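PDB 3QJG: epidermin biosynthesis protein EpiD from Staphylococcus aureus, which probably catalyses the FMN-dependent oxidative decarboxylation of the C-terminal cysteine of the epidermin precursor peptide. Local coordinates for residues Asn36-Thr41 and Asp99-Thr104; Val8-Cys13 and Lys79-Pro84; Asn147-Tyr152 and Asn162-Glu167. All coordinates share one frame; numbering follows the deposited sequence. Where two conformers were deposited one is given.

Contact 1 of 3, residues Asn36-Thr41 and Asp99-Thr104; sequences NVIAST and DNLLLT. With FMN (flavin mononucleotide), chain P; FMN (flavin mononucleotide), chain M.
Ile38 of strand 34-39 meets Leu101 and Leu102 at the start of helix 101-107, a strand-to-helix packing within the Rossmann-like layered fold of a flavoprotein. The side chains of Ile38 and Leu101 cross at about a right angle, and the end of the isoleucine is pressed into the leucine branch: Ile38 CD1 lies 3.5 Å from Leu101 CG, tighter than a usual carbon contact. An extended chain delivers CD1 this far, for CG1 of Ile38 stands opposite the backbone N (chi1 -174°). Leu102 returns the contact from the helix, its CD1 reaching the backbone just past the strand's end, 3.4 Å from Ser40 N. Where backbone meets backbone, one water bridges the gap, donating to Ala39 O (2.8 Å) and accepting from Leu102 N (3.1 Å). The first turn of the helix can spare this N-H, since no earlier helical carbonyl takes it up.

Asn100 occupies the N-cap. Its OD1 accepts from Leu103 N at 2.8 Å with an N-H...O angle of 158°, which fixes the rotation of the amide, while the side chains of Asn100 and Thr41 slide past each other in opposite directions, Asn100 CB 3.7 Å from Thr41 OG1. Two flavins border the contact. Ser40 OG bonds to a phosphate oxygen of one FMN, though the modelled length is too short to be trusted. The other FMN, which is also held by Ser40 and Thr86 of the second subunit, touches Thr104, so the helix start forms part of an intersubunit flavin site. Thr104 OG1 is gripped twice: it accepts from the ribityl O3' of this FMN at 2.8 Å and donates to Asn100 O at 2.9 Å, standing 41° out of the carbonyl plane.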
loop_
_atom_site.group_PDB
_atom_site.type_symbol
_atom_site.label_atom_id
_atom_site.label_comp_id
_atom_site.label_asym_id
_atom_site.label_seq_id
_atom_site.Cartn_x
_atom_site.Cartn_y
_atom_site.Cartn_z
ATOM N N ASN A 36 -19.329 -28.821 -5.141
ATOM C CA ASN A 36 -18.179 -27.936 -4.987
ATOM C C ASN A 36 -18.085 -27.041 -6.187
ATOM O O ASN A 36 -18.656 -27.350 -7.232
ATOM C CB ASN A 36 -16.878 -28.763 -4.925
ATOM C CG ASN A 36 -16.871 -29.699 -3.709
ATOM O OD1 ASN A 36 -17.283 -29.278 -2.665
ATOM N ND2 ASN A 36 -16.439 -30.978 -3.871
ATOM N N VAL A 37 -17.355 -25.940 -6.038
ATOM C CA VAL A 37 -17.346 -24.930 -7.042
ATOM C C VAL A 37 -15.984 -24.376 -7.222
ATOM O O VAL A 37 -15.265 -24.229 -6.239
ATOM C CB VAL A 37 -18.299 -23.793 -6.628
ATOM C CG1 VAL A 37 -18.338 -22.728 -7.703
ATOM C CG2 VAL A 37 -19.681 -24.364 -6.425
ATOM N N ILE A 38 -15.663 -24.068 -8.478
ATOM C CA ILE A 38 -14.487 -23.324 -8.850
ATOM C C ILE A 38 -14.850 -22.337 -9.956
ATOM O O ILE A 38 -15.645 -22.679 -10.804
ATOM C CB ILE A 38 -13.338 -24.261 -9.394
ATOM C CG1 ILE A 38 -12.040 -23.481 -9.646
ATOM C CG2 ILE A 38 -13.775 -25.053 -10.663
ATOM C CD1 ILE A 38 -10.804 -24.396 -10.011
ATOM N N ALA A 39 -14.257 -21.153 -9.960
ATOM C CA ALA A 39 -14.446 -20.186 -11.073
ATOM C C ALA A 39 -13.222 -20.052 -11.914
ATOM O O ALA A 39 -12.126 -20.211 -11.394
ATOM C CB ALA A 39 -14.783 -18.854 -10.547
ATOM N N SER A 40 -13.404 -19.625 -13.172
ATOM C CA SER A 40 -12.320 -19.247 -14.034
ATOM C C SER A 40 -11.731 -17.942 -13.517
ATOM O O SER A 40 -12.280 -17.331 -12.576
ATOM C CB SER A 40 -12.830 -18.988 -15.475
ATOM O OG SER A 40 -13.752 -17.889 -15.525
ATOM N N THR A 41 -10.662 -17.457 -14.157
ATOM C CA THR A 41 -9.987 -16.297 -13.583
ATOM C C THR A 41 -10.924 -15.107 -13.804
ATOM O O THR A 41 -11.314 -14.424 -12.853
ATOM C CB THR A 41 -8.532 -16.136 -14.103
ATOM O OG1 THR A 41 -7.760 -17.277 -13.647
ATOM C CG2 THR A 41 -7.895 -14.772 -13.598
ATOM N N ASP A 99 -4.441 -22.785 -18.652
ATOM C CA ASP A 99 -3.644 -21.740 -17.981
ATOM C C ASP A 99 -4.223 -21.233 -16.650
ATOM O O ASP A 99 -3.647 -20.290 -16.070
ATOM C CB ASP A 99 -3.143 -20.599 -18.917
ATOM C CG ASP A 99 -4.215 -19.989 -19.789
ATOM O OD1 ASP A 99 -5.383 -20.163 -19.412
ATOM O OD2 ASP A 99 -3.879 -19.340 -20.883
ATOM N N ASN A 100 -5.305 -21.890 -16.178
ATOM C CA ASN A 100 -5.799 -21.739 -14.801
ATOM C C ASN A 100 -6.252 -23.034 -14.149
ATOM O O ASN A 100 -6.278 -24.043 -14.803
ATOM C CB ASN A 100 -6.885 -20.717 -14.747
ATOM C CG ASN A 100 -8.101 -21.070 -15.584
ATOM O OD1 ASN A 100 -8.577 -22.217 -15.602
ATOM N ND2 ASN A 100 -8.677 -20.039 -16.233
ATOM N N LEU A 101 -6.638 -23.015 -12.865
ATOM C CA LEU A 101 -6.920 -24.247 -12.196
ATOM C C LEU A 101 -8.158 -24.980 -12.801
ATOM O O LEU A 101 -8.159 -26.184 -13.018
ATOM C CB LEU A 101 -7.102 -23.953 -10.671
ATOM C CG LEU A 101 -7.416 -25.206 -9.911
ATOM C CD1 LEU A 101 -6.308 -26.304 -10.220
ATOM C CD2 LEU A 101 -7.614 -24.816 -8.328
ATOM N N LEU A 102 -9.230 -24.248 -13.085
ATOM C CA LEU A 102 -10.406 -24.801 -13.666
ATOM C C LEU A 102 -10.126 -25.538 -14.953
ATOM O O LEU A 102 -10.637 -26.645 -15.184
ATOM C CB LEU A 102 -11.403 -23.661 -13.960
ATOM C CG LEU A 102 -12.729 -23.963 -14.644
ATOM C CD1 LEU A 102 -13.712 -22.839 -14.323
ATOM C CD2 LEU A 102 -12.610 -24.050 -16.201
ATOM N N LEU A 103 -9.339 -24.918 -15.812
ATOM C CA LEU A 103 -9.085 -25.497 -17.110
ATOM C C LEU A 103 -8.209 -26.743 -17.044
ATOM O O LEU A 103 -8.373 -27.681 -17.851
ATOM C CB LEU A 103 -8.422 -24.498 -18.035
ATOM C CG LEU A 103 -9.162 -23.253 -18.511
ATOM C CD1 LEU A 103 -8.211 -22.328 -19.305
ATOM C CD2 LEU A 103 -10.314 -23.671 -19.369
ATOM N N THR A 104 -7.246 -26.717 -16.131
ATOM C CA THR A 104 -6.390 -27.865 -15.852
ATOM C C THR A 104 -7.154 -29.084 -15.275
ATOM O O THR A 104 -6.858 -30.247 -15.629
ATOM C CB THR A 104 -5.260 -27.474 -14.843
ATOM O OG1 THR A 104 -4.548 -26.344 -15.374
ATOM C CG2 THR A 104 -4.322 -28.610 -14.542
HETATM N N1 FMN P . 0.899 -29.463 -14.882
HETATM C C2 FMN P . 1.571 -30.272 -15.768
HETATM O O2 FMN P . 1.335 -30.287 -17.024
HETATM N N3 FMN P . 2.582 -31.043 -15.245
HETATM C C4 FMN P . 2.879 -31.078 -13.899
HETATM O O4 FMN P . 3.770 -31.850 -13.534
HETATM C C4A FMN P . 2.177 -30.269 -13.023
HETATM N N5 FMN P . 2.410 -30.269 -11.645
HETATM C C5A FMN P . 1.714 -29.412 -10.796
HETATM C C6 FMN P . 1.961 -29.385 -9.422
HETATM C C7 FMN P . 1.257 -28.513 -8.570
HETATM C C7M FMN P . 1.516 -28.491 -7.070
HETATM C C8 FMN P . 0.281 -27.680 -9.128
HETATM C C8M FMN P . -0.516 -26.705 -8.291
HETATM C C9 FMN P . 0.038 -27.705 -10.497
HETATM C C9A FMN P . 0.744 -28.575 -11.330
HETATM N N10 FMN P . 0.477 -28.606 -12.691
HETATM C C10 FMN P . 1.193 -29.439 -13.539
HETATM C "C1'" FMN P . -0.545 -27.746 -13.296
HETATM C "C2'" FMN P . 0.074 -26.562 -14.027
HETATM O "O2'" FMN P . 0.895 -25.741 -13.235
HETATM C "C3'" FMN P . -1.060 -25.712 -14.548
HETATM O "O3'" FMN P . -1.793 -26.362 -15.575
HETATM C "C4'" FMN P . -0.519 -24.353 -15.057
HETATM O "O4'" FMN P . -1.558 -23.639 -15.628
HETATM C "C5'" FMN P . 0.547 -24.519 -16.066
HETATM O "O5'" FMN P . 0.912 -23.254 -16.546
HETATM P P FMN P . 2.259 -23.057 -17.394
HETATM O O1P FMN P . 2.213 -21.664 -18.132
HETATM O O2P FMN P . 2.330 -24.200 -18.293
HETATM O O3P FMN P . 3.443 -23.230 -16.499
HETATM N N1 FMN M . -18.644 -14.797 -22.727
HETATM C C2 FMN M . -19.320 -15.950 -23.034
HETATM O O2 FMN M . -18.778 -16.799 -23.732
HETATM N N3 FMN M . -20.595 -16.138 -22.606
HETATM C C4 FMN M . -21.230 -15.194 -21.859
HETATM O O4 FMN M . -22.368 -15.446 -21.538
HETATM C C4A FMN M . -20.584 -14.004 -21.534
HETATM N N5 FMN M . -21.181 -13.021 -20.771
HETATM C C5A FMN M . -20.479 -11.909 -20.431
HETATM C C6 FMN M . -21.100 -10.901 -19.708
HETATM C C7 FMN M . -20.390 -9.769 -19.363
HETATM C C7M FMN M . -21.002 -8.665 -18.550
HETATM C C8 FMN M . -19.058 -9.641 -19.775
HETATM C C8M FMN M . -18.243 -8.405 -19.482
HETATM C C9 FMN M . -18.456 -10.618 -20.539
HETATM C C9A FMN M . -19.160 -11.765 -20.876
HETATM N N10 FMN M . -18.550 -12.738 -21.667
HETATM C C10 FMN M . -19.266 -13.842 -21.976
HETATM C "C1'" FMN M . -17.135 -12.652 -22.178
HETATM C "C2'" FMN M . -16.207 -13.538 -21.351
HETATM O "O2'" FMN M . -16.371 -13.255 -19.948
HETATM C "C3'" FMN M . -14.838 -13.320 -21.882
HETATM O "O3'" FMN M . -14.717 -13.791 -23.246
HETATM C "C4'" FMN M . -13.790 -13.990 -20.993
HETATM O "O4'" FMN M . -12.504 -13.892 -21.585
HETATM C "C5'" FMN M . -14.015 -15.455 -20.818
HETATM O "O5'" FMN M . -13.113 -15.865 -19.806
HETATM P P FMN M . -13.284 -17.278 -19.059
HETATM O O1P FMN M . -11.940 -17.632 -18.501
HETATM O O2P FMN M . -13.753 -18.290 -20.053
HETATM O O3P FMN M . -14.118 -17.294 -17.847
HETATM O O HOH W 1 -9.601 -21.412 -11.808
#

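Contact 2 of 3, residues Val8-Cys13 and Lys79-Pro84; sequences VLICLC and KIIILP. With FMN (flavin mononucleotide), chain M.
At the edge of the cis peptide between Leu83 and Pro84, close to its plane, Leu12 CD2 comes to 3.1 Å from Leu83 O and also packs on CD at the rim of the Pro84 ring. Before this corner, strands 8-12 and 79-82 run side by side in parallel, their short axes 4.7 Å apart and inclined by 16°. One face of the pair carries Val8, Ile10, Lys79 and Ile81, the other Leu9, Cys11, Ile80 and Ile82; helix 21-28 lies over the former at Ile10, and helix 101-107 over the latter. Ile10 and Ile81 lie alongside each other and point the same way, with their CG1 atoms 4.1 Å apart. On the opposite face Cys11 SG sits 3.7 Å from Ile80 CG2, and Cys13 SG touches Ile82 CG2 at 3.6 Å.

Four backbone bonds join the strand edges. Ile81 N to Leu9 O is nearly straight (2.9 Å, 173°), and Cys11 N to Ile81 O is the shortest at 2.8 Å; Leu9 N to Lys79 O and Leu83 N to Cys11 O complete the ladder. At the corner, Cys13 N makes a weak bond to Pro84 O. The chemistry therefore implies a largely apolar, regularly paired centre of the sheet whose pairing weakens just where the chain meets the FMN phosphate.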
loop_
_atom_site.group_PDB
_atom_site.type_symbol
_atom_site.label_atom_id
_atom_site.label_comp_id
_atom_site.label_asym_id
_atom_site.label_seq_id
_atom_site.Cartn_x
_atom_site.Cartn_y
_atom_site.Cartn_z
ATOM N N VAL A 8 -20.029 -33.685 -7.309
ATOM C CA VAL A 8 -19.997 -32.979 -8.608
ATOM C C VAL A 8 -19.231 -31.684 -8.383
ATOM O O VAL A 8 -19.268 -31.136 -7.293
ATOM C CB VAL A 8 -21.390 -32.660 -9.140
ATOM C CG1 VAL A 8 -22.174 -31.830 -8.093
ATOM C CG2 VAL A 8 -21.284 -31.923 -10.501
ATOM N N LEU A 9 -18.500 -31.243 -9.389
ATOM C CA LEU A 9 -17.821 -29.991 -9.312
ATOM C C LEU A 9 -18.459 -29.113 -10.358
ATOM O O LEU A 9 -18.592 -29.547 -11.519
ATOM C CB LEU A 9 -16.315 -30.157 -9.570
ATOM C CG LEU A 9 -15.441 -28.901 -9.709
ATOM C CD1 LEU A 9 -15.453 -28.033 -8.396
ATOM C CD2 LEU A 9 -14.004 -29.326 -10.117
ATOM N N ILE A 10 -18.852 -27.887 -9.960
ATOM C CA ILE A 10 -19.333 -26.907 -10.923
ATOM C C ILE A 10 -18.222 -25.949 -11.262
ATOM O O ILE A 10 -17.656 -25.341 -10.391
ATOM C CB ILE A 10 -20.515 -26.080 -10.388
ATOM C CG1 ILE A 10 -21.677 -26.983 -9.989
ATOM C CG2 ILE A 10 -20.978 -25.048 -11.421
ATOM C CD1 ILE A 10 -22.599 -26.339 -8.913
ATOM N N CYS A 11 -17.931 -25.817 -12.542
ATOM C CA CYS A 11 -16.962 -24.859 -13.028
ATOM C C CYS A 11 -17.690 -23.630 -13.580
ATOM O O CYS A 11 -18.401 -23.748 -14.527
ATOM C CB CYS A 11 -16.080 -25.538 -14.084
ATOM S SG CYS A 11 -15.230 -27.029 -13.412
ATOM N N LEU A 12 -17.508 -22.458 -12.978
ATOM C CA LEU A 12 -18.195 -21.231 -13.402
ATOM C C LEU A 12 -17.300 -20.410 -14.316
ATOM O O LEU A 12 -16.183 -20.177 -13.984
ATOM C CB LEU A 12 -18.445 -20.332 -12.209
ATOM C CG LEU A 12 -19.321 -20.839 -11.111
ATOM C CD1 LEU A 12 -19.348 -19.843 -10.005
ATOM C CD2 LEU A 12 -20.662 -21.094 -11.758
ATOM N N CYS A 13 -17.827 -19.886 -15.391
ATOM C CA CYS A 13 -17.030 -19.057 -16.265
ATOM C C CYS A 13 -17.539 -17.589 -16.241
ATOM O O CYS A 13 -18.536 -17.266 -15.571
ATOM C CB CYS A 13 -17.064 -19.640 -17.649
ATOM S SG CYS A 13 -16.337 -21.288 -17.857
ATOM N N LYS A 79 -18.506 -36.273 -11.302
ATOM C CA LYS A 79 -19.010 -35.493 -12.442
ATOM C C LYS A 79 -18.398 -34.132 -12.328
ATOM O O LYS A 79 -18.282 -33.622 -11.218
ATOM C CB LYS A 79 -20.555 -35.380 -12.439
ATOM C CG LYS A 79 -21.272 -36.713 -12.499
ATOM C CD LYS A 79 -20.925 -37.493 -13.772
ATOM C CE LYS A 79 -21.680 -38.844 -13.874
ATOM N NZ LYS A 79 -21.427 -39.456 -15.202
ATOM N N ILE A 80 -17.969 -33.599 -13.467
ATOM C CA ILE A 80 -17.521 -32.263 -13.554
ATOM C C ILE A 80 -18.309 -31.603 -14.643
ATOM O O ILE A 80 -18.400 -32.148 -15.804
ATOM C CB ILE A 80 -15.989 -32.171 -13.897
ATOM C CG1 ILE A 80 -15.226 -32.955 -12.808
ATOM C CG2 ILE A 80 -15.570 -30.712 -14.025
ATOM C CD1 ILE A 80 -13.737 -33.047 -12.922
ATOM N N ILE A 81 -18.863 -30.436 -14.303
ATOM C CA ILE A 81 -19.680 -29.666 -15.226
ATOM C C ILE A 81 -19.150 -28.248 -15.430
ATOM O O ILE A 81 -18.729 -27.587 -14.494
ATOM C CB ILE A 81 -21.169 -29.640 -14.839
ATOM C CG1 ILE A 81 -21.510 -28.734 -13.653
ATOM C CG2 ILE A 81 -21.715 -31.081 -14.461
ATOM C CD1 ILE A 81 -23.028 -28.683 -13.462
ATOM N N ILE A 82 -19.163 -27.767 -16.669
ATOM C CA ILE A 82 -18.903 -26.366 -16.861
ATOM C C ILE A 82 -20.241 -25.623 -17.086
ATOM O O ILE A 82 -20.935 -25.818 -18.105
ATOM C CB ILE A 82 -17.900 -26.123 -17.989
ATOM C CG1 ILE A 82 -16.731 -27.101 -17.894
ATOM C CG2 ILE A 82 -17.405 -24.696 -17.916
ATOM C CD1 ILE A 82 -15.730 -26.953 -18.967
ATOM N N LEU A 83 -20.624 -24.789 -16.122
ATOM C CA LEU A 83 -21.932 -24.124 -16.154
ATOM C C LEU A 83 -21.881 -22.783 -15.416
ATOM O O LEU A 83 -21.625 -22.758 -14.196
ATOM C CB LEU A 83 -23.011 -25.020 -15.519
ATOM C CG LEU A 83 -24.433 -24.549 -15.820
ATOM C CD1 LEU A 83 -25.474 -25.643 -15.664
ATOM C CD2 LEU A 83 -24.801 -23.321 -15.001
ATOM N N PRO A 84 -22.090 -21.670 -16.138
ATOM C CA PRO A 84 -22.180 -21.488 -17.606
ATOM C C PRO A 84 -20.808 -21.631 -18.245
ATOM O O PRO A 84 -19.820 -21.216 -17.640
ATOM C CB PRO A 84 -22.610 -20.047 -17.757
ATOM C CG PRO A 84 -22.122 -19.375 -16.449
ATOM C CD PRO A 84 -22.229 -20.397 -15.410
HETATM N N1 FMN M . -18.644 -14.797 -22.727
HETATM C C2 FMN M . -19.320 -15.950 -23.034
HETATM O O2 FMN M . -18.778 -16.799 -23.732
HETATM N N3 FMN M . -20.595 -16.138 -22.606
HETATM C C4 FMN M . -21.230 -15.194 -21.859
HETATM O O4 FMN M . -22.368 -15.446 -21.538
HETATM C C4A FMN M . -20.584 -14.004 -21.534
HETATM N N5 FMN M . -21.181 -13.021 -20.771
HETATM C C5A FMN M . -20.479 -11.909 -20.431
HETATM C C6 FMN M . -21.100 -10.901 -19.708
HETATM C C7 FMN M . -20.390 -9.769 -19.363
HETATM C C7M FMN M . -21.002 -8.665 -18.550
HETATM C C8 FMN M . -19.058 -9.641 -19.775
HETATM C C8M FMN M . -18.243 -8.405 -19.482
HETATM C C9 FMN M . -18.456 -10.618 -20.539
HETATM C C9A FMN M . -19.160 -11.765 -20.876
HETATM N N10 FMN M . -18.550 -12.738 -21.667
HETATM C C10 FMN M . -19.266 -13.842 -21.976
HETATM C "C1'" FMN M . -17.135 -12.652 -22.178
HETATM C "C2'" FMN M . -16.207 -13.538 -21.351
HETATM O "O2'" FMN M . -16.371 -13.255 -19.948
HETATM C "C3'" FMN M . -14.838 -13.320 -21.882
HETATM O "O3'" FMN M . -14.717 -13.791 -23.246
HETATM C "C4'" FMN M . -13.790 -13.990 -20.993
HETATM O "O4'" FMN M . -12.504 -13.892 -21.585
HETATM C "C5'" FMN M . -14.015 -15.455 -20.818
HETATM O "O5'" FMN M . -13.113 -15.865 -19.806
HETATM P P FMN M . -13.284 -17.278 -19.059
HETATM O O1P FMN M . -11.940 -17.632 -18.501
HETATM O O2P FMN M . -13.753 -18.290 -20.053
HETATM O O3P FMN M . -14.118 -17.294 -17.847
#

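Contact 3 of 3, residues Asn147-Tyr152 and Asn162-Glu167; sequences NISESY and NVVAPE
Residues 147-149 and 162-164 run antiparallel and are paired by backbone bonds. Ser149 and Asn162 form a hydrogen-bonded pair, with Ser149 N donating to Asn162 O at 2.8 Å (168°) and Asn162 N returning a bond to Ser149 O at 2.9 Å (152°). Ile148 and Val163 follow as a non-hydrogen-bonded pair whose CA atoms approach to 4.5 Å; here CA-H...O contacts fill in, from Ile148 CA to Asn162 O at 3.3 Å and from Val163 CA to Asn147 O at 3.5 Å. One step further the ladder frays, as Val164 N reaches Asn147 O only through a weak bond of 3.3 Å.

Side chains alternate between the two faces. Ser149 and Asn162 share one, Ile148 and Val163 the other, where Val163 is buried against Pro117 and Met119 of strand 113-120. The hydroxyl of Ser149 stands between its own backbone N and carbonyl carbon (chi1 71°) and from there meets the methyl CG2 of Val164, with OG and CG2 3.9 Å apart. Asn162 lays its CB near Ser149 O, while its ND2 makes a weak bond to Met119 O; its side chain lies about 6 Å from a bound FMN. Further on, the backbone N of Ala165 bonds to Asn118 OD1.

The arrangement is a beta hairpin, strands 148-153 and 158-163, added to the edge of the flavoprotein sheet through antiparallel pairing with strand 113-120. Its position beside the flavin is consistent with the part of EpiD enzymes that closes over the bound precursor peptide.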
loop_
_atom_site.group_PDB
_atom_site.type_symbol
_atom_site.label_atom_id
_atom_site.label_comp_id
_atom_site.label_asym_id
_atom_site.label_seq_id
_atom_site.Cartn_x
_atom_site.Cartn_y
_atom_site.Cartn_z
ATOM N N ASN A 147 -30.365 -24.916 -25.829
ATOM C CA ASN A 147 -31.459 -24.079 -26.249
ATOM C C ASN A 147 -31.033 -22.679 -26.778
ATOM O O ASN A 147 -30.460 -21.893 -25.992
ATOM C CB ASN A 147 -32.429 -23.928 -25.022
ATOM C CG ASN A 147 -31.733 -24.192 -23.588
ATOM O OD1 ASN A 147 -30.500 -24.325 -23.452
ATOM N ND2 ASN A 147 -32.567 -24.239 -22.537
ATOM N N ILE A 148 -31.286 -22.390 -28.071
ATOM C CA ILE A 148 -31.169 -21.014 -28.635
ATOM C C ILE A 148 -32.402 -20.149 -28.310
ATOM O O ILE A 148 -33.533 -20.507 -28.694
ATOM C CB ILE A 148 -31.074 -20.966 -30.204
ATOM C CG1 ILE A 148 -29.811 -21.612 -30.739
ATOM C CG2 ILE A 148 -31.056 -19.537 -30.690
ATOM C CD1 ILE A 148 -29.700 -21.509 -32.268
ATOM N N SER A 149 -32.197 -18.999 -27.658
ATOM C CA SER A 149 -33.323 -18.127 -27.260
ATOM C C SER A 149 -33.000 -16.669 -27.533
ATOM O O SER A 149 -31.838 -16.291 -27.539
ATOM C CB SER A 149 -33.710 -18.335 -25.772
ATOM O OG SER A 149 -32.738 -17.820 -24.862
ATOM N N GLU A 150 -34.037 -15.873 -27.784
ATOM C CA GLU A 150 -33.919 -14.429 -28.007
ATOM C C GLU A 150 -34.704 -13.735 -26.903
ATOM O O GLU A 150 -35.907 -13.989 -26.744
ATOM C CB GLU A 150 -34.479 -14.032 -29.379
ATOM C CG GLU A 150 -34.416 -12.544 -29.709
ATOM C CD GLU A 150 -34.838 -12.223 -31.166
ATOM O OE1 GLU A 150 -33.969 -11.890 -32.001
ATOM O OE2 GLU A 150 -36.038 -12.296 -31.483
ATOM N N SER A 151 -34.019 -12.894 -26.129
ATOM C CA SER A 151 -34.638 -12.199 -25.019
ATOM C C SER A 151 -34.188 -10.733 -24.975
ATOM O O SER A 151 -33.192 -10.333 -25.597
ATOM C CB SER A 151 -34.309 -12.909 -23.704
ATOM O OG SER A 151 -32.901 -12.955 -23.500
ATOM N N TYR A 152 -34.949 -9.924 -24.252
ATOM C CA TYR A 152 -34.626 -8.527 -24.113
ATOM C C TYR A 152 -33.558 -8.447 -23.047
ATOM O O TYR A 152 -33.667 -9.094 -21.992
ATOM C CB TYR A 152 -35.855 -7.735 -23.721
ATOM C CG TYR A 152 -35.636 -6.254 -23.613
ATOM C CD1 TYR A 152 -35.516 -5.463 -24.751
ATOM C CD2 TYR A 152 -35.568 -5.634 -22.365
ATOM C CE1 TYR A 152 -35.339 -4.103 -24.650
ATOM C CE2 TYR A 152 -35.386 -4.269 -22.256
ATOM C CZ TYR A 152 -35.271 -3.520 -23.392
ATOM O OH TYR A 152 -35.100 -2.179 -23.274
ATOM N N ASN A 162 -29.011 -15.986 -27.876
ATOM C CA ASN A 162 -28.059 -16.629 -26.995
ATOM C C ASN A 162 -28.321 -18.106 -27.039
ATOM O O ASN A 162 -29.480 -18.515 -27.261
ATOM C CB ASN A 162 -28.339 -16.195 -25.557
ATOM C CG ASN A 162 -27.830 -14.808 -25.242
ATOM O OD1 ASN A 162 -28.621 -13.911 -24.975
ATOM N ND2 ASN A 162 -26.493 -14.623 -25.266
ATOM N N VAL A 163 -27.261 -18.892 -26.870
ATOM C CA VAL A 163 -27.387 -20.215 -26.305
ATOM C C VAL A 163 -27.231 -20.032 -24.788
ATOM O O VAL A 163 -26.356 -19.317 -24.342
ATOM C CB VAL A 163 -26.343 -21.189 -26.869
ATOM C CG1 VAL A 163 -24.940 -20.933 -26.317
ATOM C CG2 VAL A 163 -26.748 -22.567 -26.593
ATOM N N VAL A 164 -28.072 -20.680 -24.005
ATOM C CA VAL A 164 -28.120 -20.430 -22.563
ATOM C C VAL A 164 -28.057 -21.704 -21.707
ATOM O O VAL A 164 -28.413 -22.785 -22.154
ATOM C CB VAL A 164 -29.438 -19.651 -22.279
ATOM C CG1 VAL A 164 -29.674 -19.558 -20.822
ATOM C CG2 VAL A 164 -29.364 -18.252 -22.903
ATOM N N ALA A 165 -27.539 -21.590 -20.480
ATOM C CA ALA A 165 -27.542 -22.718 -19.529
ATOM C C ALA A 165 -28.998 -23.093 -19.220
ATOM O O ALA A 165 -29.848 -22.235 -19.142
ATOM C CB ALA A 165 -26.758 -22.370 -18.222
ATOM N N PRO A 166 -29.280 -24.389 -19.054
ATOM C CA PRO A 166 -30.656 -24.773 -18.889
ATOM C C PRO A 166 -31.064 -24.727 -17.439
ATOM O O PRO A 166 -30.228 -24.520 -16.554
ATOM C CB PRO A 166 -30.662 -26.218 -19.397
ATOM C CG PRO A 166 -29.258 -26.718 -19.102
ATOM C CD PRO A 166 -28.398 -25.548 -19.316
ATOM N N GLU A 167 -32.341 -24.947 -17.216
ATOM C CA GLU A 167 -32.808 -24.912 -15.847
ATOM C C GLU A 167 -32.192 -26.075 -15.047
ATOM O O GLU A 167 -31.808 -27.128 -15.614
ATOM C CB GLU A 167 -34.331 -24.854 -15.758
ATOM C CG GLU A 167 -34.875 -23.445 -16.053
ATOM C CD GLU A 167 -33.931 -22.310 -15.620
ATOM O OE1 GLU A 167 -33.657 -22.152 -14.394
ATOM O OE2 GLU A 167 -33.479 -21.551 -16.519
#

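How the contacts relate
All three contacts reach one mixed sheet. Contacts 1 and 2 lie next to each other, centres 9 Å apart: strands 34-39 and 7-12 are neighbours, probably hydrogen-bonded from Asn36 O to Ile10 N and from Ile38 O to Leu12 N, and the segments of contacts 1 and 2 alternate along the chain. Both also touch the same FMN where the strands end. Contact 3 comes later in sequence, 18 Å from contact 2 between centres, and meets it through Leu83 CD2 and Ala165 CB. Contacts 1 and 3 lie on opposite sides of the chain's centre, their centres about 24 Å apart. The central strands thus link the phosphate-binding side to the hairpin beyond strand 113-120.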